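Local coordinates for Galactose/lactose metabolism regulatory protein GAL80 (Saccharomyces cerevisiae, PDB 3BTV), which represses the galactose and lactose metabolic genes of yeast by binding the activator GAL4 and blocking its transcriptional activation when no inducing sugar is present, at residues B[58-61]-B[62-66]; B[166-170]-B[171-175]. The protein carries 1 engineered substitution. All blocks are in the same frame, centred on the assembly; numbering follows the deposited sequence.

Contact 1 of 2, residues B[58-61]-B[62-66]; sequences PKIE and TSIAT
Thr62 turns its side chain back along the chain to the carbonyl of Lys59, three residues earlier. Its CB lies 4.0 Å from Lys59 O. From there OG1 donates to Lys59 O at 2.9 Å, arriving in the carbonyl plane with a C=O...donor angle of 145°, and passes 3.8 Å from Lys59 CB. The chi1 of 28° is well short of a staggered value and swings OG1 onto that oxygen. The Thr62 side chain also touches Asn29 and Ser57. This stretch belongs to helix 60-69, the crossover helix of a beta-alpha-beta unit between strands 50-56 and 76-78 in the Rossmann-fold domain. In the same turn Ile64 N donates straight to Ile60 O (3.2 Å), and Ala65 N donates to Glu61 O. Ile60 CG2 and Ile64 CD1 meet at 4.1 Å, the two side chains crossing at a slant one turn apart. Ser63 sets CB 3.4 Å from Ile60 O, while its OG is hydrogen-bonded to Ser57 OG. Thr62 O in turn takes Thr66 N and Thr66 OG1 from opposite faces of its plane, each at 2.7 Å, and Thr66 OG1 also hydrogen-bonds Ala30 N.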
loop_
_atom_site.group_PDB
_atom_site.type_symbol
_atom_site.label_atom_id
_atom_site.label_comp_id
_atom_site.label_asym_id
_atom_site.label_seq_id
_atom_site.Cartn_x
_atom_site.Cartn_y
_atom_site.Cartn_z
ATOM N N PRO B 58 -0.473 32.614 -29.911
ATOM C CA PRO B 58 -1.522 32.967 -30.870
ATOM C C PRO B 58 -1.774 34.469 -30.858
ATOM O O PRO B 58 -1.584 35.127 -31.883
ATOM C CB PRO B 58 -2.742 32.214 -30.341
ATOM C CG PRO B 58 -2.171 31.050 -29.611
ATOM C CD PRO B 58 -0.896 31.545 -28.991
ATOM N N LYS B 59 -2.185 35.002 -29.710
ATOM C CA LYS B 59 -2.373 36.442 -29.559
ATOM C C LYS B 59 -1.025 37.150 -29.495
ATOM O O LYS B 59 -0.453 37.328 -28.420
ATOM C CB LYS B 59 -3.209 36.760 -28.314
ATOM C CG LYS B 59 -4.715 36.588 -28.506
ATOM C CD LYS B 59 -5.288 37.666 -29.427
ATOM C CE LYS B 59 -6.790 37.502 -29.620
ATOM N NZ LYS B 59 -7.543 37.628 -28.338
ATOM N N ILE B 60 -0.526 37.553 -30.660
ATOM C CA ILE B 60 0.772 38.207 -30.773
ATOM C C ILE B 60 0.919 39.371 -29.790
ATOM O O ILE B 60 2.033 39.765 -29.446
ATOM C CB ILE B 60 1.012 38.694 -32.216
ATOM C CG1 ILE B 60 0.690 37.568 -33.204
ATOM C CG2 ILE B 60 2.445 39.187 -32.394
ATOM C CD1 ILE B 60 0.720 37.994 -34.657
ATOM N N GLU B 61 -0.209 39.911 -29.337
ATOM C CA GLU B 61 -0.204 41.014 -28.381
ATOM C C GLU B 61 0.532 40.651 -27.090
ATOM O O GLU B 61 1.558 41.247 -26.763
ATOM C CB GLU B 61 -1.635 41.455 -28.058
ATOM C CG GLU B 61 -2.450 41.907 -29.267
ATOM C CD GLU B 61 -3.142 40.756 -29.979
ATOM O OE1 GLU B 61 -2.791 39.587 -29.716
ATOM O OE2 GLU B 61 -4.043 41.024 -30.803
ATOM N N THR B 62 0.004 39.674 -26.361
ATOM C CA THR B 62 0.598 39.268 -25.084
ATOM C C THR B 62 2.092 38.946 -25.175
ATOM O O THR B 62 2.832 39.136 -24.211
ATOM C CB THR B 62 -0.145 38.079 -24.456
ATOM O OG1 THR B 62 -0.749 37.298 -25.491
ATOM C CG2 THR B 62 -1.229 38.569 -23.505
ATOM N N SER B 63 2.533 38.454 -26.329
ATOM C CA SER B 63 3.959 38.270 -26.569
ATOM C C SER B 63 4.652 39.623 -26.469
ATOM O O SER B 63 5.542 39.825 -25.641
ATOM C CB SER B 63 4.195 37.672 -27.954
ATOM O OG SER B 63 3.345 36.566 -28.190
ATOM N N ILE B 64 4.225 40.550 -27.322
ATOM C CA ILE B 64 4.740 41.914 -27.310
ATOM C C ILE B 64 4.588 42.548 -25.932
ATOM O O ILE B 64 5.520 43.162 -25.412
ATOM C CB ILE B 64 4.012 42.781 -28.353
ATOM C CG1 ILE B 64 4.504 42.431 -29.756
ATOM C CG2 ILE B 64 4.229 44.254 -28.070
ATOM C CD1 ILE B 64 3.538 42.793 -30.844
ATOM N N ALA B 65 3.405 42.397 -25.344
ATOM C CA ALA B 65 3.157 42.886 -23.996
ATOM C C ALA B 65 4.217 42.358 -23.029
ATOM O O ALA B 65 4.834 43.125 -22.290
ATOM C CB ALA B 65 1.766 42.470 -23.536
ATOM N N THR B 66 4.424 41.043 -23.050
ATOM C CA THR B 66 5.358 40.371 -22.142
ATOM C C THR B 66 6.798 40.828 -22.362
ATOM O O THR B 66 7.545 41.057 -21.405
ATOM C CB THR B 66 5.300 38.832 -22.309
ATOM O OG1 THR B 66 4.019 38.346 -21.886
ATOM C CG2 THR B 66 6.403 38.158 -21.492
#

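Contact 2 of 2, residues B[166-170]-B[171-175]; sequences ELISQ and GYIGD
Tyr172 presents one face of its ring to Leu167, whose CD2 sits 3.6 Å above the ring plane and is displaced toward the rim. The two residues are brought together by a Schellman motif that ends helix 159-169. Theirs is a CH-pi contact with the methyl 4.0 Å from the ring centroid; Leu167 CD2 lies nearest Tyr172 CG and Tyr172 CD2, away from the hydroxyl end. The ring also has a cation-pi contact with Arg304, and Tyr172 OH is hydrogen-bonded to Glu354 OE1. With CG anti to the backbone N (chi1 -157°), the tyrosine runs beside the leucine; both side chains point the same way, and both touch Leu322 of strand 319-324.

Gly171, at phi 85°, is the C-prime residue of the motif, in a conformation that favours glycine because a CB would crowd Gln170 O. The reversal brings Tyr172 N to Leu167 O at 3.0 Å, a bent bond, and Gly171 N to Ile168 O at 3.1 Å. The latter donor stands above the carbonyl plane, away from the lone pairs.

On the next side chains along, Ile168 CG1 meets Ile173 CD1 at 4.0 Å as the two isoleucines cross at a slant; both also pack on Ile299 of strand 295-301. The chain then leads on to strand 176-184 of the C-terminal domain's large mixed sheet. One turn back, Ser169 OG folds onto Glu166 O, which receives Gln170 N from the same face of its plane. A water bridges the turn: it accepts from Ile173 N and donates both to Ile168 O at 3.0 Å and to Gly174 O at 2.7 Å.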
loop_
_atom_site.group_PDB
_atom_site.type_symbol
_atom_site.label_atom_id
_atom_site.label_comp_id
_atom_site.label_asym_id
_atom_site.label_seq_id
_atom_site.Cartn_x
_atom_site.Cartn_y
_atom_site.Cartn_z
ATOM N N GLU B 166 21.892 9.545 -3.414
ATOM C CA GLU B 166 23.294 9.414 -3.025
ATOM C C GLU B 166 23.426 8.410 -1.894
ATOM O O GLU B 166 24.252 7.504 -1.965
ATOM C CB GLU B 166 23.888 10.767 -2.605
ATOM C CG GLU B 166 24.092 11.724 -3.774
ATOM C CD GLU B 166 24.503 13.127 -3.344
ATOM O OE1 GLU B 166 24.616 13.376 -2.123
ATOM O OE2 GLU B 166 24.705 13.984 -4.232
ATOM N N LEU B 167 22.590 8.559 -0.864
ATOM C CA LEU B 167 22.633 7.654 0.280
ATOM C C LEU B 167 22.384 6.207 -0.148
ATOM O O LEU B 167 23.101 5.278 0.240
ATOM C CB LEU B 167 21.641 8.109 1.349
ATOM C CG LEU B 167 22.106 9.416 2.016
ATOM C CD1 LEU B 167 21.006 10.110 2.803
ATOM C CD2 LEU B 167 23.355 9.185 2.902
ATOM N N ILE B 168 21.359 6.017 -0.956
ATOM C CA ILE B 168 21.044 4.687 -1.434
ATOM C C ILE B 168 22.187 4.103 -2.251
ATOM O O ILE B 168 22.601 2.975 -2.006
ATOM C CB ILE B 168 19.771 4.684 -2.261
ATOM C CG1 ILE B 168 18.589 5.037 -1.355
ATOM C CG2 ILE B 168 19.577 3.327 -2.935
ATOM C CD1 ILE B 168 17.308 5.349 -2.122
ATOM N N SER B 169 22.686 4.871 -3.214
ATOM C CA SER B 169 23.730 4.376 -4.099
ATOM C C SER B 169 25.005 4.061 -3.320
ATOM O O SER B 169 25.738 3.149 -3.678
ATOM C CB SER B 169 24.022 5.380 -5.220
ATOM O OG SER B 169 24.754 6.485 -4.724
ATOM N N GLN B 170 25.256 4.789 -2.235
ATOM C CA GLN B 170 26.479 4.558 -1.448
ATOM C C GLN B 170 26.357 3.496 -0.371
ATOM O O GLN B 170 27.270 3.323 0.433
ATOM C CB GLN B 170 26.949 5.859 -0.814
ATOM C CG GLN B 170 27.389 6.857 -1.844
ATOM C CD GLN B 170 27.877 8.129 -1.211
ATOM O OE1 GLN B 170 27.523 8.445 -0.071
ATOM N NE2 GLN B 170 28.690 8.875 -1.944
ATOM N N GLY B 171 25.231 2.790 -0.335
ATOM C CA GLY B 171 25.085 1.691 0.602
ATOM C C GLY B 171 24.620 2.087 1.987
ATOM O O GLY B 171 24.561 1.239 2.882
ATOM N N TYR B 172 24.280 3.361 2.166
ATOM C CA TYR B 172 23.903 3.853 3.490
ATOM C C TYR B 172 22.683 3.158 4.068
ATOM O O TYR B 172 22.547 3.072 5.282
ATOM C CB TYR B 172 23.646 5.356 3.448
ATOM C CG TYR B 172 23.784 6.062 4.771
ATOM C CD1 TYR B 172 25.038 6.281 5.334
ATOM C CD2 TYR B 172 22.664 6.550 5.443
ATOM C CE1 TYR B 172 25.170 6.946 6.539
ATOM C CE2 TYR B 172 22.786 7.227 6.650
ATOM C CZ TYR B 172 24.043 7.421 7.189
ATOM O OH TYR B 172 24.185 8.082 8.384
ATOM N N ILE B 173 21.768 2.689 3.221
ATOM C CA ILE B 173 20.598 1.996 3.767
ATOM C C ILE B 173 20.653 0.480 3.599
ATOM O O ILE B 173 19.786 -0.232 4.085
ATOM C CB ILE B 173 19.249 2.574 3.282
ATOM C CG1 ILE B 173 18.963 2.194 1.843
ATOM C CG2 ILE B 173 19.186 4.116 3.475
ATOM C CD1 ILE B 173 17.500 2.463 1.480
ATOM N N GLY B 174 21.719 -0.006 2.975
ATOM C CA GLY B 174 21.870 -1.428 2.723
ATOM C C GLY B 174 21.085 -1.754 1.462
ATOM O O GLY B 174 20.856 -0.874 0.629
ATOM N N ASP B 175 20.678 -3.005 1.311
ATOM C CA ASP B 175 19.801 -3.376 0.215
ATOM C C ASP B 175 18.380 -2.922 0.511
ATOM O O ASP B 175 17.967 -2.925 1.663
ATOM C CB ASP B 175 19.800 -4.877 0.055
ATOM C CG ASP B 175 21.174 -5.410 -0.276
ATOM O OD1 ASP B 175 21.915 -4.687 -0.974
ATOM O OD2 ASP B 175 21.511 -6.529 0.174
HETATM O O HOH W 1 21.929 1.634 0.569
#

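Contacts 1 and 2 follow one another along the chain and stand on opposite sides of its centre, 50 Å apart between centres and about 35 Å between nearest atoms, so neither touches the other. They lie at opposite ends of two helices: contact 1 (58-61/62-66) is in the N-terminal part of helix 60-69 in the Rossmann-fold domain, contact 2 (166-170/171-175) at the C-terminal end of helix 159-169 in the C-terminal domain. Both lie at the surface, and the other protein chain of the assembly touches neither.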